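PDB 4N3O: D-glycero-alpha-D-manno-heptose 7-phosphate kinase, which phosphorylates D-glycero-alpha-D-manno-heptose 7-phosphate at C-1 with ATP, an early step on the way to the GDP-heptose used for capsule polysaccharide. Local coordinates for residues G54-D62 with L100-S108; L198-I209 with E323-F332. All blocks are in the same frame, centred on the assembly; numbering follows the deposited sequence.

Contact 1 of 2, residues G54-D62 with L100-S108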
loop_
_atom_site.group_PDB
_atom_site.type_symbol
_atom_site.label_atom_id
_atom_site.label_comp_id
_atom_site.label_asym_id
_atom_site.label_seq_id
_atom_site.Cartn_x
_atom_site.Cartn_y
_atom_site.Cartn_z
ATOM N N GLY A 54 34.265 -14.669 8.854
ATOM C CA GLY A 54 33.841 -15.649 9.844
ATOM C C GLY A 54 32.953 -15.089 10.934
ATOM O O GLY A 54 32.975 -15.574 12.062
ATOM N N LYS A 55 32.185 -14.056 10.605
ATOM C CA LYS A 55 31.249 -13.450 11.554
ATOM C C LYS A 55 29.795 -13.662 11.150
ATOM O O LYS A 55 29.469 -13.818 9.980
ATOM C CB LYS A 55 31.506 -11.945 11.725
ATOM C CG LYS A 55 32.411 -11.553 12.884
ATOM C CD LYS A 55 33.771 -12.229 12.851
ATOM C CE LYS A 55 34.631 -11.771 14.019
ATOM N NZ LYS A 55 33.968 -12.022 15.329
ATOM N N ILE A 56 28.934 -13.675 12.153
ATOM C CA ILE A 56 27.518 -13.805 11.951
ATOM C C ILE A 56 26.868 -12.701 12.780
ATOM O O ILE A 56 27.014 -12.668 14.004
ATOM C CB ILE A 56 26.990 -15.192 12.363
ATOM C CG1 ILE A 56 27.473 -16.257 11.365
ATOM C CG2 ILE A 56 25.477 -15.185 12.411
ATOM C CD1 ILE A 56 27.084 -17.673 11.737
ATOM N N ILE A 57 26.156 -11.805 12.098
ATOM C CA ILE A 57 25.497 -10.676 12.734
ATOM C C ILE A 57 23.990 -10.730 12.513
ATOM O O ILE A 57 23.530 -10.993 11.405
ATOM C CB ILE A 57 26.060 -9.362 12.156
ATOM C CG1 ILE A 57 27.567 -9.290 12.450
ATOM C CG2 ILE A 57 25.325 -8.145 12.715
ATOM C CD1 ILE A 57 28.265 -8.100 11.836
ATOM N N PHE A 58 23.237 -10.516 13.581
ATOM C CA PHE A 58 21.792 -10.466 13.523
ATOM C C PHE A 58 21.442 -9.062 13.992
ATOM O O PHE A 58 21.779 -8.701 15.127
ATOM C CB PHE A 58 21.148 -11.494 14.455
ATOM C CG PHE A 58 21.446 -12.928 14.105
ATOM C CD1 PHE A 58 21.228 -13.407 12.820
ATOM C CD2 PHE A 58 21.820 -13.828 15.086
ATOM C CE1 PHE A 58 21.453 -14.735 12.510
ATOM C CE2 PHE A 58 22.051 -15.160 14.781
ATOM C CZ PHE A 58 21.873 -15.611 13.494
ATOM N N ASP A 59 20.763 -8.284 13.137
ATOM C CA ASP A 59 20.448 -6.882 13.419
ATOM C C ASP A 59 18.961 -6.556 13.254
ATOM O O ASP A 59 18.441 -6.511 12.149
ATOM C CB ASP A 59 21.280 -6.005 12.489
ATOM C CG ASP A 59 21.023 -4.519 12.684
ATOM O OD1 ASP A 59 20.570 -4.107 13.777
ATOM O OD2 ASP A 59 21.301 -3.759 11.734
ATOM N N SER A 60 18.306 -6.296 14.377
ATOM C CA SER A 60 16.877 -6.017 14.430
ATOM C C SER A 60 16.633 -4.733 15.237
ATOM O O SER A 60 16.297 -4.793 16.418
ATOM C CB SER A 60 16.181 -7.224 15.070
ATOM O OG SER A 60 14.839 -6.959 15.421
ATOM N N PRO A 61 16.802 -3.563 14.600
ATOM C CA PRO A 61 16.654 -2.268 15.285
ATOM C C PRO A 61 15.253 -1.932 15.810
ATOM O O PRO A 61 15.137 -1.263 16.834
ATOM C CB PRO A 61 17.096 -1.258 14.229
ATOM C CG PRO A 61 16.891 -1.951 12.928
ATOM C CD PRO A 61 17.213 -3.391 13.198
ATOM N N ASP A 62 14.204 -2.385 15.138
ATOM C CA ASP A 62 12.860 -2.111 15.638
ATOM C C ASP A 62 12.619 -2.765 17.011
ATOM O O ASP A 62 11.706 -2.372 17.726
ATOM C CB ASP A 62 11.769 -2.483 14.606
ATOM C CG ASP A 62 11.894 -3.907 14.099
ATOM O OD1 ASP A 62 13.022 -4.471 14.110
ATOM O OD2 ASP A 62 10.868 -4.452 13.668
ATOM N N LEU A 100 28.367 -20.630 8.016
ATOM C CA LEU A 100 28.176 -19.563 7.037
ATOM C C LEU A 100 28.516 -18.236 7.693
ATOM O O LEU A 100 28.393 -18.093 8.921
ATOM C CB LEU A 100 26.725 -19.545 6.556
ATOM C CG LEU A 100 26.174 -20.873 6.023
ATOM C CD1 LEU A 100 24.662 -20.769 5.898
ATOM C CD2 LEU A 100 26.817 -21.274 4.698
ATOM N N SER A 101 28.940 -17.267 6.883
ATOM C CA SER A 101 29.290 -15.943 7.404
ATOM C C SER A 101 28.434 -14.880 6.701
ATOM O O SER A 101 28.456 -14.765 5.476
ATOM C CB SER A 101 30.789 -15.690 7.239
ATOM O OG SER A 101 31.194 -14.507 7.916
ATOM N N PHE A 102 27.691 -14.101 7.487
ATOM C CA PHE A 102 26.752 -13.128 6.940
ATOM C C PHE A 102 26.204 -12.229 8.017
ATOM O O PHE A 102 26.378 -12.509 9.204
ATOM C CB PHE A 102 25.539 -13.880 6.397
ATOM C CG PHE A 102 24.777 -14.617 7.478
ATOM C CD1 PHE A 102 25.125 -15.912 7.830
ATOM C CD2 PHE A 102 23.767 -13.985 8.183
ATOM C CE1 PHE A 102 24.459 -16.572 8.850
ATOM C CE2 PHE A 102 23.082 -14.643 9.193
ATOM C CZ PHE A 102 23.426 -15.939 9.530
ATOM N N SER A 103 25.498 -11.176 7.588
ATOM C CA SER A 103 24.789 -10.268 8.493
ATOM C C SER A 103 23.331 -10.268 8.034
ATOM O O SER A 103 23.066 -10.232 6.845
ATOM C CB SER A 103 25.356 -8.856 8.459
ATOM O OG SER A 103 25.118 -8.224 7.219
ATOM N N LEU A 104 22.403 -10.323 8.985
ATOM C CA LEU A 104 20.982 -10.376 8.709
ATOM C C LEU A 104 20.322 -9.180 9.384
ATOM O O LEU A 104 20.455 -9.008 10.602
ATOM C CB LEU A 104 20.400 -11.675 9.268
ATOM C CG LEU A 104 18.904 -11.889 9.051
ATOM C CD1 LEU A 104 18.629 -12.034 7.565
ATOM C CD2 LEU A 104 18.399 -13.095 9.816
ATOM N N HIS A 105 19.605 -8.362 8.608
ATOM C CA HIS A 105 18.996 -7.154 9.153
ATOM C C HIS A 105 17.503 -7.195 8.885
ATOM O O HIS A 105 17.113 -7.459 7.761
ATOM C CB HIS A 105 19.609 -5.925 8.467
ATOM C CG HIS A 105 21.102 -5.962 8.366
ATOM N ND1 HIS A 105 21.924 -5.259 9.218
ATOM C CD2 HIS A 105 21.922 -6.615 7.507
ATOM C CE1 HIS A 105 23.188 -5.469 8.883
ATOM N NE2 HIS A 105 23.212 -6.286 7.844
ATOM N N THR A 106 16.666 -6.929 9.888
ATOM C CA THR A 106 15.210 -6.982 9.685
ATOM C C THR A 106 14.434 -5.907 10.423
ATOM O O THR A 106 14.927 -5.321 11.388
ATOM C CB THR A 106 14.628 -8.296 10.209
ATOM O OG1 THR A 106 14.796 -8.354 11.628
ATOM C CG2 THR A 106 15.322 -9.469 9.593
ATOM N N TYR A 107 13.204 -5.666 9.971
ATOM C CA TYR A 107 12.307 -4.726 10.657
ATOM C C TYR A 107 10.904 -4.846 10.084
ATOM O O TYR A 107 10.716 -5.211 8.916
ATOM C CB TYR A 107 12.800 -3.257 10.616
ATOM C CG TYR A 107 12.496 -2.495 9.349
ATOM C CD1 TYR A 107 13.351 -2.537 8.270
ATOM C CD2 TYR A 107 11.349 -1.723 9.246
ATOM C CE1 TYR A 107 13.072 -1.846 7.116
ATOM C CE2 TYR A 107 11.063 -1.010 8.092
ATOM C CZ TYR A 107 11.927 -1.084 7.030
ATOM O OH TYR A 107 11.639 -0.404 5.866
ATOM N N SER A 108 9.928 -4.523 10.914
ATOM C CA SER A 108 8.531 -4.624 10.544
ATOM C C SER A 108 7.906 -3.276 10.365
ATOM O O SER A 108 8.306 -2.330 11.020
ATOM C CB SER A 108 7.765 -5.353 11.650
ATOM O OG SER A 108 6.361 -5.237 11.424
HETATM O O HOH W 1 12.910 -6.899 13.436
#
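Ile-57 pairs with the strand beside it: its N gives to Phe-102 O and its O takes Leu-104 N, and the same alternation recurs at Asp-59, whose N lies 2.7 Å from Leu-104 O and whose O receives Thr-106 N. At the start of the ladder Lys-55 O is shared, with a weak bond from Phe-102 N and a second from Ser-101 OG at 2.8 Å, in the carbonyl plane on a lone pair.

Polar side chains gather on the face of Asp-59 and His-105. With CG anti to the backbone N (chi1 179°), Asp-59 turns OD2 to the ring edge of His-105, where ND1 donates at 3.0 Å to the anti lone pair, nearly straight at 167°. Ser-103 OG hydrogen-bonds NE2 of His-105 at 2.8 Å, helping to fix the rotation of the imidazole.

These parallel strands, 55-60 and 102-108, belong to the large mixed sheet of the GHMP kinase N-terminal domain, and helix 82-96 joins the face carrying Ile-56, Phe-58 and Leu-104. There Phe-102 CZ meets Ile-56 CG2 at 3.6 Å, while its CE2 touches Phe-58 CE1, the two ring planes inclined at 56°.

Beyond the ladder, Asp-62 OD2 takes Ser-108 N from above the carboxylate plane. A water sits among Asp-62 OD1, Thr-106 OG1 and Ser-60 OG, bonding the latter two; Ser-60, which probably binds ATP, also hydrogen-bonds Thr-63 OG1.

Contact 2 of 2, residues L198-I209 with E323-F332; sequences LEARTVLYFTNI and EQGYVQDFSF
Tyr-205 and Val-327 form a non-hydrogen-bonded antiparallel pair at the edge of the four-stranded sheet in the C-terminal half of this GHMP kinase, where the short strand 326-327 lies against strand 202-206. Next to it Phe-206 and Tyr-326 exchange two backbone bonds, and Gln-328 N extends the ladder to Leu-204 O at 2.8 Å, almost straight.

From CB, the side chain of Tyr-205 places CG anti to the backbone N (chi1 176°), which lays the ring along the backbone of Gly-325 to Val-327. Tyr-205 CD1 passes 3.4 Å from Tyr-326 O and also touches Val-327 CG2; CE1 comes against Tyr-326 N, CZ against Gly-325 CA. At the tip Tyr-205 OH accepts the N-H of Gly-325 at 2.9 Å, bent to 132°, and also meets Glu-323 CB. Gly-325 CA itself lies 3.0 Å from Phe-206 O.

On the other face Phe-206 lays CB over the ring of Tyr-326, 4.2 Å from its centroid; the two rings are near parallel but slid apart. Phe-206 also packs on Ser-114 and Leu-116 of the probable ATP-binding loop.

Farther along, Phe-330 CE1 meets Leu-204 CB, and a water bridges Leu-204 N to Gln-328 O. At the helix end, Glu-199 extends past the ring of Phe-332 until OE2 takes Phe-332 N at 2.8 Å, the donor standing 42° out of the carboxylate plane.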
loop_
_atom_site.group_PDB
_atom_site.type_symbol
_atom_site.label_atom_id
_atom_site.label_comp_id
_atom_site.label_asym_id
_atom_site.label_seq_id
_atom_site.Cartn_x
_atom_site.Cartn_y
_atom_site.Cartn_z
ATOM N N LEU A 198 -13.352 -3.800 -1.167
ATOM C CA LEU A 198 -13.122 -4.074 0.261
ATOM C C LEU A 198 -12.257 -2.981 0.899
ATOM O O LEU A 198 -12.570 -2.520 2.003
ATOM C CB LEU A 198 -12.485 -5.429 0.476
ATOM C CG LEU A 198 -13.435 -6.594 0.623
ATOM C CD1 LEU A 198 -12.623 -7.881 0.618
ATOM C CD2 LEU A 198 -14.228 -6.450 1.930
ATOM N N GLU A 199 -11.184 -2.578 0.210
ATOM C CA GLU A 199 -10.305 -1.485 0.696
ATOM C C GLU A 199 -11.093 -0.189 0.855
ATOM O O GLU A 199 -10.896 0.542 1.818
ATOM C CB GLU A 199 -9.140 -1.239 -0.257
ATOM C CG GLU A 199 -8.172 -2.401 -0.329
ATOM C CD GLU A 199 -7.329 -2.461 -1.613
ATOM O OE1 GLU A 199 -7.279 -1.483 -2.397
ATOM O OE2 GLU A 199 -6.691 -3.518 -1.835
ATOM N N ALA A 200 -11.988 0.096 -0.093
ATOM C CA ALA A 200 -12.789 1.341 -0.035
ATOM C C ALA A 200 -13.723 1.354 1.174
ATOM O O ALA A 200 -14.036 2.423 1.708
ATOM C CB ALA A 200 -13.584 1.524 -1.315
ATOM N N ARG A 201 -14.135 0.158 1.610
ATOM C CA ARG A 201 -15.041 -0.017 2.744
ATOM C C ARG A 201 -14.334 -0.222 4.066
ATOM O O ARG A 201 -14.990 -0.486 5.051
ATOM C CB ARG A 201 -15.816 -1.325 2.595
ATOM C CG ARG A 201 -16.541 -1.601 1.303
ATOM C CD ARG A 201 -17.961 -1.164 1.320
ATOM N NE ARG A 201 -18.682 -1.817 0.243
ATOM C CZ ARG A 201 -19.966 -1.615 -0.009
ATOM N NH1 ARG A 201 -20.547 -2.244 -1.022
ATOM N NH2 ARG A 201 -20.665 -0.766 0.739
ATOM N N THR A 202 -13.022 -0.153 4.132
ATOM C CA THR A 202 -12.413 -0.496 5.394
ATOM C C THR A 202 -11.380 0.476 5.939
ATOM O O THR A 202 -10.686 1.153 5.202
ATOM C CB THR A 202 -11.798 -1.936 5.333
ATOM O OG1 THR A 202 -10.838 -2.039 4.293
ATOM C CG2 THR A 202 -12.864 -2.983 5.070
ATOM N N VAL A 203 -11.317 0.531 7.264
ATOM C CA VAL A 203 -10.375 1.356 7.988
ATOM C C VAL A 203 -9.684 0.503 9.049
ATOM O O VAL A 203 -10.329 -0.219 9.791
ATOM C CB VAL A 203 -11.084 2.511 8.704
ATOM C CG1 VAL A 203 -10.097 3.254 9.604
ATOM C CG2 VAL A 203 -11.720 3.446 7.697
ATOM N N LEU A 204 -8.371 0.590 9.103
ATOM C CA LEU A 204 -7.562 -0.164 10.062
ATOM C C LEU A 204 -6.995 0.849 11.057
ATOM O O LEU A 204 -6.313 1.787 10.656
ATOM C CB LEU A 204 -6.422 -0.861 9.318
ATOM C CG LEU A 204 -5.449 -1.668 10.176
ATOM C CD1 LEU A 204 -6.195 -2.731 10.960
ATOM C CD2 LEU A 204 -4.354 -2.304 9.326
ATOM N N TYR A 205 -7.275 0.663 12.341
ATOM C CA TYR A 205 -6.836 1.593 13.375
ATOM C C TYR A 205 -6.098 0.916 14.516
ATOM O O TYR A 205 -6.631 0.021 15.146
ATOM C CB TYR A 205 -8.072 2.289 13.939
ATOM C CG TYR A 205 -7.832 3.228 15.106
ATOM C CD1 TYR A 205 -7.215 4.462 14.915
ATOM C CD2 TYR A 205 -8.272 2.904 16.396
ATOM C CE1 TYR A 205 -7.012 5.333 15.968
ATOM C CE2 TYR A 205 -8.075 3.770 17.459
ATOM C CZ TYR A 205 -7.444 4.981 17.238
ATOM O OH TYR A 205 -7.230 5.851 18.278
ATOM N N PHE A 206 -4.867 1.351 14.765
ATOM C CA PHE A 206 -4.088 0.873 15.894
ATOM C C PHE A 206 -4.423 1.790 17.046
ATOM O O PHE A 206 -4.297 3.003 16.937
ATOM C CB PHE A 206 -2.597 0.861 15.601
ATOM C CG PHE A 206 -2.171 -0.291 14.735
ATOM C CD1 PHE A 206 -1.811 -1.504 15.306
ATOM C CD2 PHE A 206 -2.133 -0.171 13.354
ATOM C CE1 PHE A 206 -1.421 -2.575 14.514
ATOM C CE2 PHE A 206 -1.737 -1.229 12.562
ATOM C CZ PHE A 206 -1.384 -2.432 13.141
ATOM N N THR A 207 -4.815 1.189 18.158
ATOM C CA THR A 207 -5.325 1.916 19.316
ATOM C C THR A 207 -4.362 2.620 20.262
ATOM O O THR A 207 -4.669 3.726 20.725
ATOM C CB THR A 207 -6.107 0.943 20.203
ATOM O OG1 THR A 207 -5.209 -0.051 20.702
ATOM C CG2 THR A 207 -7.229 0.271 19.409
ATOM N N ASN A 208 -3.228 1.980 20.559
ATOM C CA ASN A 208 -2.252 2.491 21.528
ATOM C C ASN A 208 -2.914 2.624 22.893
ATOM O O ASN A 208 -2.692 3.584 23.620
ATOM C CB ASN A 208 -1.611 3.817 21.082
ATOM C CG ASN A 208 -0.758 3.664 19.830
ATOM O OD1 ASN A 208 -0.534 2.547 19.341
ATOM N ND2 ASN A 208 -0.277 4.786 19.301
ATOM N N ILE A 209 -3.747 1.641 23.214
ATOM C CA ILE A 209 -4.458 1.593 24.482
ATOM C C ILE A 209 -3.716 0.701 25.474
ATOM O O ILE A 209 -2.929 -0.167 25.090
ATOM C CB ILE A 209 -5.895 1.030 24.293
ATOM C CG1 ILE A 209 -6.781 2.060 23.595
ATOM C CG2 ILE A 209 -6.543 0.678 25.631
ATOM C CD1 ILE A 209 -8.177 1.556 23.293
ATOM N N GLU A 323 -7.622 10.820 18.074
ATOM C CA GLU A 323 -7.481 9.961 19.224
ATOM C C GLU A 323 -6.025 9.548 19.370
ATOM O O GLU A 323 -5.192 9.860 18.512
ATOM C CB GLU A 323 -8.417 8.770 19.085
ATOM C CG GLU A 323 -9.890 9.180 18.991
ATOM C CD GLU A 323 -10.408 9.855 20.264
ATOM O OE1 GLU A 323 -11.453 10.546 20.206
ATOM O OE2 GLU A 323 -9.769 9.703 21.330
ATOM N N GLN A 324 -5.717 8.855 20.458
ATOM C CA GLN A 324 -4.338 8.474 20.760
ATOM C C GLN A 324 -3.728 7.458 19.790
ATOM O O GLN A 324 -2.514 7.303 19.746
ATOM C CB GLN A 324 -4.221 7.946 22.202
ATOM C CG GLN A 324 -4.877 6.588 22.452
ATOM C CD GLN A 324 -4.672 6.086 23.876
ATOM O OE1 GLN A 324 -3.686 6.426 24.534
ATOM N NE2 GLN A 324 -5.597 5.254 24.349
ATOM N N GLY A 325 -4.557 6.755 19.030
ATOM C CA GLY A 325 -4.036 5.770 18.081
ATOM C C GLY A 325 -3.694 6.369 16.725
ATOM O O GLY A 325 -3.403 7.551 16.607
ATOM N N TYR A 326 -3.677 5.532 15.703
ATOM C CA TYR A 326 -3.464 6.021 14.355
ATOM C C TYR A 326 -4.083 5.071 13.354
ATOM O O TYR A 326 -4.161 3.862 13.577
ATOM C CB TYR A 326 -1.984 6.258 14.042
ATOM C CG TYR A 326 -1.135 5.026 13.969
ATOM C CD1 TYR A 326 -0.973 4.343 12.763
ATOM C CD2 TYR A 326 -0.456 4.556 15.095
ATOM C CE1 TYR A 326 -0.178 3.209 12.678
ATOM C CE2 TYR A 326 0.349 3.426 15.026
ATOM C CZ TYR A 326 0.478 2.748 13.819
ATOM O OH TYR A 326 1.272 1.614 13.751
ATOM N N VAL A 327 -4.558 5.653 12.265
ATOM C CA VAL A 327 -5.146 4.917 11.172
ATOM C C VAL A 327 -4.022 4.470 10.250
ATOM O O VAL A 327 -3.111 5.241 9.954
ATOM C CB VAL A 327 -6.160 5.810 10.414
ATOM C CG1 VAL A 327 -6.612 5.159 9.121
ATOM C CG2 VAL A 327 -7.351 6.128 11.323
ATOM N N GLN A 328 -4.077 3.219 9.807
ATOM C CA GLN A 328 -3.070 2.678 8.926
ATOM C C GLN A 328 -3.679 2.322 7.581
ATOM O O GLN A 328 -4.462 1.389 7.490
ATOM C CB GLN A 328 -2.444 1.434 9.557
ATOM C CG GLN A 328 -1.401 0.743 8.696
ATOM C CD GLN A 328 -0.167 1.608 8.472
ATOM O OE1 GLN A 328 0.561 1.920 9.409
ATOM N NE2 GLN A 328 0.076 1.979 7.234
ATOM N N ASP A 329 -3.342 3.087 6.545
ATOM C CA ASP A 329 -3.800 2.796 5.196
ATOM C C ASP A 329 -3.100 1.514 4.750
ATOM O O ASP A 329 -1.993 1.210 5.192
ATOM C CB ASP A 329 -3.410 3.907 4.190
ATOM C CG ASP A 329 -4.186 5.224 4.384
ATOM O OD1 ASP A 329 -5.132 5.293 5.213
ATOM O OD2 ASP A 329 -3.843 6.207 3.671
ATOM N N PHE A 330 -3.745 0.785 3.850
ATOM C CA PHE A 330 -3.195 -0.434 3.325
ATOM C C PHE A 330 -3.972 -0.871 2.103
ATOM O O PHE A 330 -5.065 -0.408 1.879
ATOM C CB PHE A 330 -3.309 -1.548 4.380
ATOM C CG PHE A 330 -4.703 -2.023 4.592
ATOM C CD1 PHE A 330 -5.543 -1.367 5.457
ATOM C CD2 PHE A 330 -5.184 -3.142 3.905
ATOM C CE1 PHE A 330 -6.843 -1.810 5.659
ATOM C CE2 PHE A 330 -6.489 -3.584 4.084
ATOM C CZ PHE A 330 -7.320 -2.915 4.967
ATOM N N SER A 331 -3.404 -1.805 1.350
ATOM C CA SER A 331 -4.074 -2.439 0.218
ATOM C C SER A 331 -3.976 -3.935 0.475
ATOM O O SER A 331 -3.125 -4.373 1.250
ATOM C CB SER A 331 -3.293 -2.216 -1.069
ATOM O OG SER A 331 -2.847 -0.901 -1.176
ATOM N N PHE A 332 -4.815 -4.720 -0.183
ATOM C CA PHE A 332 -4.657 -6.167 -0.143
ATOM C C PHE A 332 -3.639 -6.476 -1.226
ATOM O O PHE A 332 -3.701 -5.889 -2.284
ATOM C CB PHE A 332 -5.968 -6.884 -0.429
ATOM C CG PHE A 332 -6.990 -6.663 0.626
ATOM C CD1 PHE A 332 -6.804 -7.188 1.908
ATOM C CD2 PHE A 332 -8.136 -5.940 0.369
ATOM C CE1 PHE A 332 -7.735 -6.986 2.909
ATOM C CE2 PHE A 332 -9.076 -5.745 1.370
ATOM C CZ PHE A 332 -8.868 -6.265 2.647
HETATM O O HOH W 2 -7.120 1.909 6.987
#

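Overall arrangement
The two contacts show how strand pairing changes with its place in the fold. Contact 1 is parallel and belongs to the large mixed sheet, whereas contact 2 is antiparallel and adds the edge strand to a separate four-stranded sheet. Both are partly buried and both touch the second subunit, but contact 2 lies nearer the chain centre (about 15 Å between centres, against about 22 Å). In contact 1 a regular ladder carries a histidine-carboxylate pair; contact 2 has a shorter ladder, supplemented by side-chain-to-backbone bonds from a tyrosine hydroxyl and a carboxylate, and by aromatic packing. Lys-313 of the same chain bonds Thr-202 O, and Glu-199 O weakly, whereas the Lys-313 packing on Tyr-107 belongs to the second subunit.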